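Local atomic coordinates of transcription regulator AmtR (Mycobacterium smegmatis, PDB entry 5E57), a protein that probably binds DNA through a helix-turn-helix motif as a TetR-family transcription regulator involved in nitrogen regulation. Residues F21-Y26 against G99-G104; R84-V89 against Q173-G178; Y91-L96 against E157-S162. All blocks are in the same frame, centred on the assembly; numbering follows the deposited sequence.

Interaction 1: residues F21-Y26 against G99-G104; sequences FTTHGY and GRWNLG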
ATOM      1  N   PHE A  21       3.372   3.814 -18.338  1.00 20.94           N
ATOM      2  CA  PHE A  21       3.450   2.633 -17.475  1.00 20.39           C
ATOM      3  C   PHE A  21       2.429   2.715 -16.374  1.00 21.38           C
ATOM      4  O   PHE A  21       1.880   1.684 -15.960  1.00 20.09           O
ATOM      5  CB  PHE A  21       4.810   2.456 -16.813  1.00 20.76           C
ATOM      6  CG  PHE A  21       5.968   2.211 -17.788  1.00 20.88           C
ATOM      7  CD1 PHE A  21       5.755   1.770 -19.036  1.00 20.57           C
ATOM      8  CD2 PHE A  21       7.264   2.357 -17.361  1.00 21.20           C
ATOM      9  CE1 PHE A  21       6.806   1.537 -19.914  1.00 22.25           C
ATOM     10  CE2 PHE A  21       8.333   2.145 -18.221  1.00 23.18           C
ATOM     11  CZ  PHE A  21       8.100   1.732 -19.515  1.00 23.78           C
ATOM     12  N   THR A  22       2.191   3.918 -15.832  1.00 20.93           N
ATOM     13  CA  THR A  22       1.272   4.011 -14.686  1.00 21.85           C
ATOM     14  C   THR A  22      -0.186   4.111 -15.104  1.00 24.51           C
ATOM     15  O   THR A  22      -1.057   3.807 -14.320  1.00 27.00           O
ATOM     16  CB  THR A  22       1.555   5.212 -13.819  1.00 20.28           C
ATOM     17  OG1 THR A  22       1.638   6.369 -14.659  1.00 23.12           O
ATOM     18  CG2 THR A  22       2.868   5.002 -13.083  1.00 22.69           C
ATOM     19  N   THR A  23      -0.456   4.547 -16.317  1.00 25.38           N
ATOM     20  CA  THR A  23      -1.849   4.696 -16.715  1.00 27.85           C
ATOM     21  C   THR A  23      -2.284   3.717 -17.782  1.00 26.02           C
ATOM     22  O   THR A  23      -3.485   3.510 -17.934  1.00 27.71           O
ATOM     23  CB  THR A  23      -2.175   6.161 -17.166  1.00 27.53           C
ATOM     24  OG1 THR A  23      -1.424   6.501 -18.318  1.00 27.11           O
ATOM     25  CG2 THR A  23      -1.844   7.136 -16.080  1.00 29.54           C
ATOM     26  N   HIS A  24      -1.353   3.124 -18.527  1.00 28.26           N
ATOM     27  CA  HIS A  24      -1.714   2.056 -19.476  1.00 30.34           C
ATOM     28  C   HIS A  24      -1.151   0.673 -19.054  1.00 29.33           C
ATOM     29  O   HIS A  24      -1.835  -0.314 -19.129  1.00 24.27           O
ATOM     30  CB  HIS A  24      -1.302   2.471 -20.907  1.00 32.84           C
ATOM     31  CG  HIS A  24      -2.095   3.646 -21.436  1.00 45.02           C
ATOM     32  ND1 HIS A  24      -1.950   4.940 -20.955  1.00 50.89           N
ATOM     33  CD2 HIS A  24      -3.082   3.714 -22.373  1.00 47.10           C
ATOM     34  CE1 HIS A  24      -2.812   5.743 -21.560  1.00 42.78           C
ATOM     35  NE2 HIS A  24      -3.503   5.026 -22.428  1.00 43.94           N
ATOM     36  N   GLY A  25       0.097   0.582 -18.621  1.00 23.92           N
ATOM     37  CA  GLY A  25       0.589  -0.683 -18.140  1.00 24.42           C
ATOM     38  C   GLY A  25       2.037  -0.808 -18.551  1.00 26.10           C
ATOM     39  O   GLY A  25       2.476  -0.142 -19.480  1.00 26.40           O
ATOM     40  N   TYR A  26       2.782  -1.679 -17.913  1.00 24.88           N
ATOM     41  CA  TYR A  26       4.188  -1.849 -18.311  1.00 25.46           C
ATOM     42  C   TYR A  26       4.354  -2.791 -19.497  1.00 24.27           C
ATOM     43  O   TYR A  26       4.836  -2.371 -20.533  1.00 24.77           O
ATOM     44  CB  TYR A  26       5.022  -2.352 -17.116  1.00 25.15           C
ATOM     45  CG  TYR A  26       6.454  -2.472 -17.483  1.00 25.78           C
ATOM     46  CD1 TYR A  26       7.183  -1.359 -17.754  1.00 23.23           C
ATOM     47  CD2 TYR A  26       7.091  -3.731 -17.564  1.00 27.81           C
ATOM     48  CE1 TYR A  26       8.545  -1.448 -18.075  1.00 27.91           C
ATOM     49  CE2 TYR A  26       8.433  -3.823 -17.886  1.00 28.21           C
ATOM     50  CZ  TYR A  26       9.154  -2.684 -18.169  1.00 24.77           C
ATOM     51  OH  TYR A  26      10.477  -2.747 -18.554  1.00 26.70           O
ATOM     52  N   GLY A  99       5.508  13.249  -7.091  1.00 32.21           N
ATOM     53  CA  GLY A  99       5.676  12.818  -8.454  1.00 43.21           C
ATOM     54  C   GLY A  99       4.603  13.395  -9.397  1.00 41.12           C
ATOM     55  O   GLY A  99       3.441  13.500  -9.046  1.00 35.62           O
ATOM     56  N   ARG A 100       4.968  13.767 -10.605  1.00 37.87           N
ATOM     57  CA  ARG A 100       3.928  13.968 -11.599  1.00 38.52           C
ATOM     58  C   ARG A 100       3.065  12.673 -11.814  1.00 32.64           C
ATOM     59  O   ARG A 100       1.866  12.736 -11.999  1.00 34.16           O
ATOM     60  CB  ARG A 100       4.580  14.402 -12.898  1.00 45.52           C
ATOM     61  CG  ARG A 100       3.594  14.490 -14.043  1.00 46.97           C
ATOM     62  CD  ARG A 100       2.657  15.665 -13.906  1.00 53.10           C
ATOM     63  NE  ARG A 100       1.635  15.656 -14.958  1.00 61.48           N
ATOM     64  CZ  ARG A 100       0.493  14.974 -14.911  1.00 61.02           C
ATOM     65  NH1 ARG A 100       0.205  14.205 -13.859  1.00 66.23           N
ATOM     66  NH2 ARG A 100      -0.363  15.054 -15.927  1.00 60.77           N
ATOM     67  N   TRP A 101       3.692  11.498 -11.719  1.00 27.49           N
ATOM     68  CA  TRP A 101       3.069  10.215 -11.973  1.00 25.85           C
ATOM     69  C   TRP A 101       3.278   9.289 -10.774  1.00 23.56           C
ATOM     70  O   TRP A 101       4.230   9.401 -10.038  1.00 24.08           O
ATOM     71  CB  TRP A 101       3.630   9.563 -13.258  1.00 25.97           C
ATOM     72  CG  TRP A 101       3.540  10.469 -14.450  1.00 26.80           C
ATOM     73  CD1 TRP A 101       4.556  11.110 -15.063  1.00 26.37           C
ATOM     74  CD2 TRP A 101       2.352  10.856 -15.128  1.00 26.92           C
ATOM     75  NE1 TRP A 101       4.096  11.810 -16.127  1.00 28.47           N
ATOM     76  CE2 TRP A 101       2.735  11.709 -16.175  1.00 26.16           C
ATOM     77  CE3 TRP A 101       1.000  10.539 -14.962  1.00 27.91           C
ATOM     78  CZ2 TRP A 101       1.811  12.289 -17.067  1.00 29.31           C
ATOM     79  CZ3 TRP A 101       0.068  11.096 -15.847  1.00 31.19           C
ATOM     80  CH2 TRP A 101       0.479  11.990 -16.885  1.00 31.78           C
ATOM     81  N   ASN A 102       2.356   8.378 -10.559  1.00 21.54           N
ATOM     82  CA  ASN A 102       2.396   7.574  -9.341  1.00 24.01           C
ATOM     83  C   ASN A 102       3.307   6.348  -9.493  1.00 21.12           C
ATOM     84  O   ASN A 102       2.845   5.215  -9.481  1.00 20.71           O
ATOM     85  CB  ASN A 102       0.944   7.177  -8.949  1.00 24.61           C
ATOM     86  CG  ASN A 102       0.854   6.507  -7.587  1.00 24.45           C
ATOM     87  OD1 ASN A 102       1.695   6.726  -6.719  1.00 25.80           O
ATOM     88  ND2 ASN A 102      -0.201   5.717  -7.383  1.00 24.01           N
ATOM     89  N   LEU A 103       4.619   6.577  -9.577  1.00 21.45           N
ATOM     90  CA  LEU A 103       5.590   5.481  -9.936  1.00 22.05           C
ATOM     91  C   LEU A 103       5.628   4.375  -8.912  1.00 21.18           C
ATOM     92  O   LEU A 103       5.867   3.255  -9.223  1.00 20.29           O
ATOM     93  CB  LEU A 103       6.995   6.024 -10.114  1.00 24.95           C
ATOM     94  CG  LEU A 103       7.125   7.061 -11.250  1.00 24.71           C
ATOM     95  CD1 LEU A 103       8.434   7.848 -11.101  1.00 29.64           C
ATOM     96  CD2 LEU A 103       6.940   6.389 -12.616  1.00 25.22           C
ATOM     97  N   GLY A 104       5.313   4.667  -7.658  1.00 21.86           N
ATOM     98  CA  GLY A 104       5.343   3.616  -6.658  1.00 21.17           C
ATOM     99  C   GLY A 104       4.313   2.564  -6.916  1.00 20.18           C
ATOM    100  O   GLY A 104       4.364   1.461  -6.340  1.00 20.95           O
TER
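Thr22, near the end of helix 9-23, meets the loop 99-104 with both branches of its side chain, and the division of labour between them shows how a small residue can seat a helix end on a loop. The methyl does the closest work: Thr22 CG2 lies 3.6 Å from Asn102 O and 4.3 Å from Leu103 CD2, a leucine whose side chain starts out away from the helix and bends back so that its end comes nearer. The hydroxyl turns elsewhere. With chi1 at 50°, Thr22 OG1 sits between its own backbone N and carbonyl carbon, where it hydrogen-bonds to carbonyls of the preceding turn, those of Ala18 and Glu19; toward the loop it merely brushes Trp101, 4.0 Å from Trp101 CB. Asn102 is the centre of an inverse gamma turn, closed by a bond of 2.9 Å from Leu103 N to Trp101 O.

Beyond this patch the packing slackens. Thr23 CG2 reaches only to 4.4 Å from Trp101 CZ3, approaching the indole obliquely, at a surface where Arg113 of the second subunit also packs on Thr23. The indole is steadied by other means: NE1 bonds to Asp15 on helix 9-23, while Arg100 CG lies 3.4 Å above one face. Gly25, with positive phi, is the first residue beyond the helix to leave helical geometry. Such an arrangement, the first helix of the predicted DNA-binding domain resting on the loop after helix 82-98, belongs to the domain junction of the TetR fold.

Interaction 2: residues R84-V89 against Q173-G178; sequences RLHALV and QPWVIG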
ATOM      1  N   ARG A  84      14.184  11.552  14.103  1.00 23.70           N
ATOM      2  CA  ARG A  84      14.957  11.174  12.915  1.00 25.32           C
ATOM      3  C   ARG A  84      14.054  10.419  11.917  1.00 22.86           C
ATOM      4  O   ARG A  84      14.005  10.737  10.708  1.00 21.15           O
ATOM      5  CB  ARG A  84      16.209  10.391  13.312  1.00 25.48           C
ATOM      6  CG  ARG A  84      17.298  11.332  13.868  1.00 26.19           C
ATOM      7  CD  ARG A  84      18.596  10.572  14.040  1.00 27.71           C
ATOM      8  NE  ARG A  84      18.496   9.676  15.141  1.00 27.17           N
ATOM      9  CZ  ARG A  84      19.025   8.448  15.237  1.00 25.27           C
ATOM     10  NH1 ARG A  84      19.642   7.855  14.251  1.00 27.59           N
ATOM     11  NH2 ARG A  84      18.848   7.794  16.364  1.00 23.53           N
ATOM     12  N   LEU A  85      13.320   9.482  12.472  1.00 22.42           N
ATOM     13  CA  LEU A  85      12.322   8.764  11.774  1.00 22.04           C
ATOM     14  C   LEU A  85      11.256   9.709  11.237  1.00 22.04           C
ATOM     15  O   LEU A  85      10.980   9.700  10.048  1.00 23.99           O
ATOM     16  CB  LEU A  85      11.684   7.775  12.692  1.00 22.46           C
ATOM     17  CG  LEU A  85      10.524   6.978  12.090  1.00 23.22           C
ATOM     18  CD1 LEU A  85      11.018   6.201  10.896  1.00 23.77           C
ATOM     19  CD2 LEU A  85       9.978   6.010  13.138  1.00 24.49           C
ATOM     20  N   HIS A  86      10.751  10.575  12.090  1.00 22.32           N
ATOM     21  CA  HIS A  86       9.848  11.609  11.623  1.00 23.89           C
ATOM     22  C   HIS A  86      10.323  12.341  10.400  1.00 22.66           C
ATOM     23  O   HIS A  86       9.554  12.499   9.457  1.00 23.10           O
ATOM     24  CB  HIS A  86       9.452  12.593  12.704  1.00 22.36           C
ATOM     25  CG  HIS A  86       8.206  13.359  12.363  1.00 22.04           C
ATOM     26  ND1 HIS A  86       8.243  14.628  11.829  1.00 23.17           N
ATOM     27  CD2 HIS A  86       6.908  13.010  12.408  1.00 20.66           C
ATOM     28  CE1 HIS A  86       7.005  15.036  11.579  1.00 22.35           C
ATOM     29  NE2 HIS A  86       6.181  14.084  11.948  1.00 21.24           N
ATOM     30  N   ALA A  87      11.583  12.771  10.384  1.00 23.17           N
ATOM     31  CA  ALA A  87      12.083  13.562   9.321  1.00 22.02           C
ATOM     32  C   ALA A  87      12.142  12.667   8.054  1.00 22.97           C
ATOM     33  O   ALA A  87      11.837  13.140   6.964  1.00 20.78           O
ATOM     34  CB  ALA A  87      13.468  14.087   9.622  1.00 24.47           C
ATOM     35  N   LEU A  88      12.551  11.405   8.201  1.00 20.00           N
ATOM     36  CA  LEU A  88      12.593  10.546   7.029  1.00 19.57           C
ATOM     37  C   LEU A  88      11.170  10.380   6.427  1.00 19.38           C
ATOM     38  O   LEU A  88      11.014  10.426   5.225  1.00 22.43           O
ATOM     39  CB  LEU A  88      13.164   9.176   7.405  1.00 21.46           C
ATOM     40  CG  LEU A  88      13.184   8.080   6.326  1.00 19.89           C
ATOM     41  CD1 LEU A  88      13.923   8.511   5.089  1.00 20.02           C
ATOM     42  CD2 LEU A  88      13.811   6.817   6.929  1.00 19.70           C
ATOM     43  N   VAL A  89      10.179  10.172   7.283  1.00 18.00           N
ATOM     44  CA  VAL A  89       8.799   9.913   6.831  1.00 20.09           C
ATOM     45  C   VAL A  89       8.308  11.149   6.062  1.00 21.25           C
ATOM     46  O   VAL A  89       7.776  11.046   4.944  1.00 19.75           O
ATOM     47  CB  VAL A  89       7.902   9.648   8.051  1.00 18.68           C
ATOM     48  CG1 VAL A  89       6.462   9.609   7.689  1.00 19.00           C
ATOM     49  CG2 VAL A  89       8.230   8.297   8.676  1.00 20.11           C
ATOM     50  N   GLN A 173      -0.744  15.682   3.497  1.00 23.08           N
ATOM     51  CA  GLN A 173      -0.761  14.233   3.667  1.00 22.99           C
ATOM     52  C   GLN A 173       0.537  13.648   4.265  1.00 21.67           C
ATOM     53  O   GLN A 173       0.493  12.731   5.101  1.00 22.07           O
ATOM     54  CB  GLN A 173      -1.036  13.567   2.334  1.00 25.09           C
ATOM     55  CG  GLN A 173      -1.098  12.044   2.411  1.00 27.47           C
ATOM     56  CD  GLN A 173      -2.318  11.567   3.099  1.00 34.79           C
ATOM     57  OE1 GLN A 173      -3.061  12.358   3.696  1.00 41.05           O
ATOM     58  NE2 GLN A 173      -2.576  10.248   3.010  1.00 36.86           N
ATOM     59  N   PRO A 174       1.690  14.116   3.800  1.00 21.88           N
ATOM     60  CA  PRO A 174       2.900  13.599   4.459  1.00 22.79           C
ATOM     61  C   PRO A 174       2.910  13.766   5.971  1.00 23.31           C
ATOM     62  O   PRO A 174       3.397  12.886   6.668  1.00 26.00           O
ATOM     63  CB  PRO A 174       4.009  14.428   3.842  1.00 22.29           C
ATOM     64  CG  PRO A 174       3.511  14.820   2.486  1.00 22.46           C
ATOM     65  CD  PRO A 174       2.008  14.965   2.644  1.00 22.33           C
ATOM     66  N   TRP A 175       2.385  14.892   6.478  1.00 25.47           N
ATOM     67  CA  TRP A 175       2.406  15.192   7.886  1.00 23.65           C
ATOM     68  C   TRP A 175       1.484  14.331   8.636  1.00 23.99           C
ATOM     69  O   TRP A 175       1.747  13.992   9.793  1.00 23.15           O
ATOM     70  CB  TRP A 175       2.163  16.703   8.169  1.00 25.45           C
ATOM     71  CG  TRP A 175       3.177  17.579   7.458  1.00 22.74           C
ATOM     72  CD1 TRP A 175       3.088  18.060   6.157  1.00 23.48           C
ATOM     73  CD2 TRP A 175       4.455  17.997   7.941  1.00 22.73           C
ATOM     74  NE1 TRP A 175       4.235  18.797   5.840  1.00 21.65           N
ATOM     75  CE2 TRP A 175       5.063  18.795   6.927  1.00 22.56           C
ATOM     76  CE3 TRP A 175       5.113  17.864   9.157  1.00 23.63           C
ATOM     77  CZ2 TRP A 175       6.350  19.373   7.092  1.00 24.52           C
ATOM     78  CZ3 TRP A 175       6.370  18.439   9.308  1.00 23.44           C
ATOM     79  CH2 TRP A 175       6.973  19.170   8.297  1.00 22.23           C
ATOM     80  N   VAL A 176       0.388  13.955   7.986  1.00 21.74           N
ATOM     81  CA  VAL A 176      -0.579  13.060   8.601  1.00 21.17           C
ATOM     82  C   VAL A 176       0.045  11.690   8.769  1.00 20.53           C
ATOM     83  O   VAL A 176      -0.143  11.013   9.784  1.00 21.48           O
ATOM     84  CB  VAL A 176      -1.842  12.969   7.718  1.00 24.49           C
ATOM     85  CG1 VAL A 176      -2.789  11.888   8.210  1.00 23.06           C
ATOM     86  CG2 VAL A 176      -2.539  14.337   7.636  1.00 26.87           C
ATOM     87  N   ILE A 177       0.781  11.301   7.747  1.00 20.43           N
ATOM     88  CA  ILE A 177       1.495  10.063   7.755  1.00 23.95           C
ATOM     89  C   ILE A 177       2.604  10.058   8.843  1.00 22.24           C
ATOM     90  O   ILE A 177       2.807   9.058   9.497  1.00 21.94           O
ATOM     91  CB  ILE A 177       2.126   9.837   6.363  1.00 22.84           C
ATOM     92  CG1 ILE A 177       1.001   9.551   5.359  1.00 23.81           C
ATOM     93  CG2 ILE A 177       3.165   8.717   6.396  1.00 23.00           C
ATOM     94  CD1 ILE A 177       0.431   8.179   5.500  1.00 23.47           C
ATOM     95  N   GLY A 178       3.276  11.195   8.975  1.00 19.48           N
ATOM     96  CA  GLY A 178       4.305  11.397   9.942  1.00 21.37           C
ATOM     97  C   GLY A 178       3.773  11.197  11.330  1.00 21.90           C
ATOM     98  O   GLY A 178       4.366  10.470  12.093  1.00 22.78           O
TER
HETATM   99  O   HOH W   1       3.623  14.944  11.366  1.00 23.15           O
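Between His86 and Trp175 the polar part of the contact is carried by water. A single molecule stands in the plane of the imidazole, 2.8 Å from His86 NE2, and donates to Trp175 O at 2.6 Å, linking a side chain of helix 82-98 to the backbone of helix 173-183. The other ring nitrogen, His86 ND1, bonds to Thr198 OG1 on helix 191-202, so both nitrogens are engaged and the rotation of the imidazole is fixed from two directions. Its CG lies anti to the backbone N (chi1 -161°), which carries the ring across the gap although its CB does not set out toward the facing helix.

The contact illustrates how the all-helical C-terminal domain of a TetR-family regulator is built from helices laid against one another: here the short segments run nearly antiparallel, at 149°, with axes 9.4 Å apart at closest approach.

The edge of the imidazole also makes van der Waals contacts at two places near its own plane: His86 CE1 comes 4.1 Å from Trp175 CZ3, the two side chains crossing at about a right angle, and His86 CD2 lies 3.6 Å from Gly178 O.

The purely apolar part belongs to Val89. Its CG1, anti to the backbone N at a chi1 of 170°, touches Gly178 CA at 3.6 Å and Ile177 CG2 at 3.7 Å. Gly178 presents bare backbone where the helices come close, its CA being just 5.7 Å from Val89 CA. Ile177 leads its longer branch away from Val89, toward Ser158 and Val159 of helix 151-165; Leu151 of the second subunit also packs on Ile177.

Interaction 3: residues Y91-L96 against E157-S162; sequences YDASQL and ESVINS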
ATOM      1  N   TYR A  91      10.014  13.440   4.501  1.00 20.29           N
ATOM      2  CA  TYR A  91      10.752  13.623   3.291  1.00 18.27           C
ATOM      3  C   TYR A  91      10.331  12.635   2.298  1.00 18.03           C
ATOM      4  O   TYR A  91      10.120  12.958   1.113  1.00 21.35           O
ATOM      5  CB  TYR A  91      12.261  13.482   3.556  1.00 20.57           C
ATOM      6  CG  TYR A  91      13.124  13.632   2.330  1.00 21.90           C
ATOM      7  CD1 TYR A  91      13.497  14.910   1.863  1.00 23.26           C
ATOM      8  CD2 TYR A  91      13.564  12.535   1.622  1.00 20.56           C
ATOM      9  CE1 TYR A  91      14.296  15.068   0.741  1.00 24.31           C
ATOM     10  CE2 TYR A  91      14.430  12.681   0.511  1.00 22.09           C
ATOM     11  CZ  TYR A  91      14.796  13.951   0.063  1.00 22.94           C
ATOM     12  OH  TYR A  91      15.619  14.154  -1.037  1.00 22.68           O
ATOM     13  N   ASP A  92      10.221  11.403   2.738  1.00 17.08           N
ATOM     14  CA  ASP A  92       9.952  10.322   1.765  1.00 17.83           C
ATOM     15  C   ASP A  92       8.492  10.407   1.288  1.00 16.68           C
ATOM     16  O   ASP A  92       8.215  10.351   0.078  1.00 17.65           O
ATOM     17  CB  ASP A  92      10.228   8.970   2.448  1.00 17.32           C
ATOM     18  CG  ASP A  92      10.419   7.830   1.477  1.00 18.87           C
ATOM     19  OD1 ASP A  92      10.285   8.028   0.240  1.00 18.32           O
ATOM     20  OD2 ASP A  92      10.654   6.704   2.017  1.00 19.69           O
ATOM     21  N   ALA A  93       7.539  10.493   2.226  1.00 19.00           N
ATOM     22  CA  ALA A  93       6.118  10.592   1.841  1.00 17.39           C
ATOM     23  C   ALA A  93       5.930  11.811   0.907  1.00 17.67           C
ATOM     24  O   ALA A  93       5.195  11.731  -0.141  1.00 19.75           O
ATOM     25  CB  ALA A  93       5.281  10.714   3.083  1.00 17.62           C
ATOM     26  N   SER A  94       6.563  12.925   1.247  1.00 19.26           N
ATOM     27  CA  SER A  94       6.512  14.080   0.316  1.00 20.90           C
ATOM     28  C   SER A  94       6.988  13.778  -1.082  1.00 24.29           C
ATOM     29  O   SER A  94       6.310  14.135  -2.098  1.00 23.66           O
ATOM     30  CB  SER A  94       7.295  15.242   0.838  1.00 21.33           C
ATOM     31  OG  SER A  94       6.882  15.569   2.162  1.00 22.59           O
ATOM     32  N   GLN A  95       8.151  13.133  -1.205  1.00 23.28           N
ATOM     33  CA  GLN A  95       8.648  12.789  -2.558  1.00 22.73           C
ATOM     34  C   GLN A  95       7.716  11.838  -3.361  1.00 24.42           C
ATOM     35  O   GLN A  95       7.516  12.017  -4.580  1.00 23.94           O
ATOM     36  CB  GLN A  95      10.036  12.163  -2.460  1.00 26.45           C
ATOM     37  CG  GLN A  95      11.121  13.232  -2.308  1.00 34.45           C
ATOM     38  CD  GLN A  95      12.440  12.831  -2.964  1.00 38.71           C
ATOM     39  OE1 GLN A  95      13.356  13.659  -3.143  1.00 34.81           O
ATOM     40  NE2 GLN A  95      12.545  11.547  -3.322  1.00 39.99           N
ATOM     41  N   LEU A  96       7.154  10.841  -2.685  1.00 21.95           N
ATOM     42  CA  LEU A  96       6.151   9.972  -3.312  1.00 23.82           C
ATOM     43  C   LEU A  96       4.883  10.735  -3.679  1.00 25.28           C
ATOM     44  O   LEU A  96       4.209  10.377  -4.644  1.00 29.93           O
ATOM     45  CB  LEU A  96       5.784   8.783  -2.436  1.00 22.44           C
ATOM     46  CG  LEU A  96       6.888   7.754  -2.132  1.00 21.73           C
ATOM     47  CD1 LEU A  96       6.405   6.648  -1.210  1.00 21.60           C
ATOM     48  CD2 LEU A  96       7.453   7.159  -3.400  1.00 23.32           C
ATOM     49  N   GLU A 157       4.537   4.202   2.285  1.00 17.79           N
ATOM     50  CA  GLU A 157       4.187   3.627   0.994  1.00 18.92           C
ATOM     51  C   GLU A 157       2.681   3.697   0.730  1.00 16.70           C
ATOM     52  O   GLU A 157       2.258   3.693  -0.423  1.00 16.20           O
ATOM     53  CB  GLU A 157       4.765   2.169   0.838  1.00 18.63           C
ATOM     54  CG  GLU A 157       6.316   2.246   0.672  1.00 18.81           C
ATOM     55  CD  GLU A 157       6.912   1.117  -0.131  1.00 20.40           C
ATOM     56  OE1 GLU A 157       6.254   0.061  -0.188  1.00 22.28           O
ATOM     57  OE2 GLU A 157       8.071   1.276  -0.658  1.00 23.89           O
ATOM     58  N   SER A 158       1.877   3.841   1.775  1.00 15.59           N
ATOM     59  CA  SER A 158       0.440   3.978   1.555  1.00 16.97           C
ATOM     60  C   SER A 158       0.075   5.202   0.754  1.00 18.26           C
ATOM     61  O   SER A 158      -1.011   5.284   0.152  1.00 20.75           O
ATOM     62  CB  SER A 158      -0.352   3.920   2.852  1.00 19.16           C
ATOM     63  OG  SER A 158      -0.391   5.154   3.475  1.00 20.55           O
ATOM     64  N   VAL A 159       0.956   6.162   0.652  1.00 19.60           N
ATOM     65  CA  VAL A 159       0.585   7.366  -0.166  1.00 22.48           C
ATOM     66  C   VAL A 159       0.358   7.002  -1.660  1.00 23.35           C
ATOM     67  O   VAL A 159      -0.393   7.686  -2.380  1.00 22.51           O
ATOM     68  CB  VAL A 159       1.533   8.571   0.058  1.00 22.68           C
ATOM     69  CG1 VAL A 159       1.772   8.810   1.530  1.00 24.45           C
ATOM     70  CG2 VAL A 159       2.862   8.411  -0.662  1.00 26.89           C
ATOM     71  N   ILE A 160       1.033   5.937  -2.085  1.00 20.34           N
ATOM     72  CA  ILE A 160       0.911   5.395  -3.427  1.00 22.65           C
ATOM     73  C   ILE A 160      -0.547   4.935  -3.649  1.00 20.46           C
ATOM     74  O   ILE A 160      -1.166   5.324  -4.637  1.00 19.80           O
ATOM     75  CB  ILE A 160       1.834   4.218  -3.683  1.00 21.64           C
ATOM     76  CG1 ILE A 160       3.319   4.585  -3.669  1.00 24.36           C
ATOM     77  CG2 ILE A 160       1.508   3.571  -5.040  1.00 23.24           C
ATOM     78  CD1 ILE A 160       4.191   3.376  -3.265  1.00 28.02           C
ATOM     79  N   ASN A 161      -1.083   4.212  -2.696  1.00 20.50           N
ATOM     80  CA  ASN A 161      -2.488   3.825  -2.733  1.00 21.71           C
ATOM     81  C   ASN A 161      -3.430   5.043  -2.671  1.00 22.64           C
ATOM     82  O   ASN A 161      -4.445   5.059  -3.344  1.00 23.29           O
ATOM     83  CB  ASN A 161      -2.802   2.883  -1.595  1.00 23.67           C
ATOM     84  CG  ASN A 161      -1.891   1.654  -1.584  1.00 25.71           C
ATOM     85  OD1 ASN A 161      -2.309   0.552  -1.930  1.00 27.13           O
ATOM     86  ND2 ASN A 161      -0.632   1.850  -1.187  1.00 22.92           N
ATOM     87  N   SER A 162      -3.108   6.065  -1.873  1.00 23.54           N
ATOM     88  CA  SER A 162      -3.929   7.305  -1.805  1.00 26.02           C
ATOM     89  C   SER A 162      -3.984   8.016  -3.150  1.00 27.02           C
ATOM     90  O   SER A 162      -5.050   8.446  -3.584  1.00 23.41           O
ATOM     91  CB  SER A 162      -3.424   8.292  -0.749  1.00 25.36           C
ATOM     92  OG  SER A 162      -3.447   7.730   0.548  1.00 25.25           O
TER
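Helix segments 91-96 and 157-162 run in roughly the same direction, their axes inclined at 26° and 8.9 Å apart at closest approach, with Ala93 and Val159 the nearest pair of residues along the backbones. Between them lies an interface without a polar bond, a worked case of two helices meeting through a few aliphatic groups. Leu96 and Val159 carry most of it, crossing at about a right angle. Val159 CG2 presses against Leu96 CB at 3.4 Å, tighter than ordinary carbon-carbon contact, and also lies 4.0 Å from Leu96 CD1. With chi1 at -47°, Val159 CG1 lies anti to the carbonyl carbon, 4.3 Å from Ala93 CB, and CG2 falls between that carbon and the backbone N. Ala93 and Leu96, three residues apart on one face of their helix, thus receive the valine between them.

Farther out the contact thins. Leu96 CD1 approaches the backbone of Glu157 at its CA, 4.3 Å away, and Ile160 CG1 at 4.5 Å. The carboxylate of Glu157 is directed elsewhere, forming a salt bridge through OE2 to Arg124 NE, and the side chain also lies about 3 Å from a bound acetate, probably derived from the crystallisation liquor.

Helix 151-165 is kinked at Val159 and Ile160, where the regular bonding to the turn before is interrupted; Ile160 N bonds instead to Glu157 O. The pair belongs to the all-helical C-terminal body of the TetR fold. Around it, helix 173-183 brings Pro174 onto Ala93, helix 65-75 lies against Asp92 through Pro67, and Arg154 of the second subunit packs on Ser158, Asn161 and Ser162.

In the fold
From the N terminus, the chain passes through helix 9-23 and the predicted helix-turn-helix before helix 82-98. Interaction 1 closes the first long loop, bringing residues 99-104 back to 21-26 and joining the predicted DNA-binding part to the helical body. Interactions 2 and 3 both start on helix 82-98; interaction 3 returns at helix 151-165 and interaction 2 at helix 173-183, so the 91-96/157-162 closure falls within the span of 84-89/173-178. Interaction 1 crosses both. A probable hydrogen bond from Asn102 ND2 to Ile160 O links interactions 1 and 3, and Pro174 packs on Ser94 between interactions 2 and 3. All three touch the second subunit.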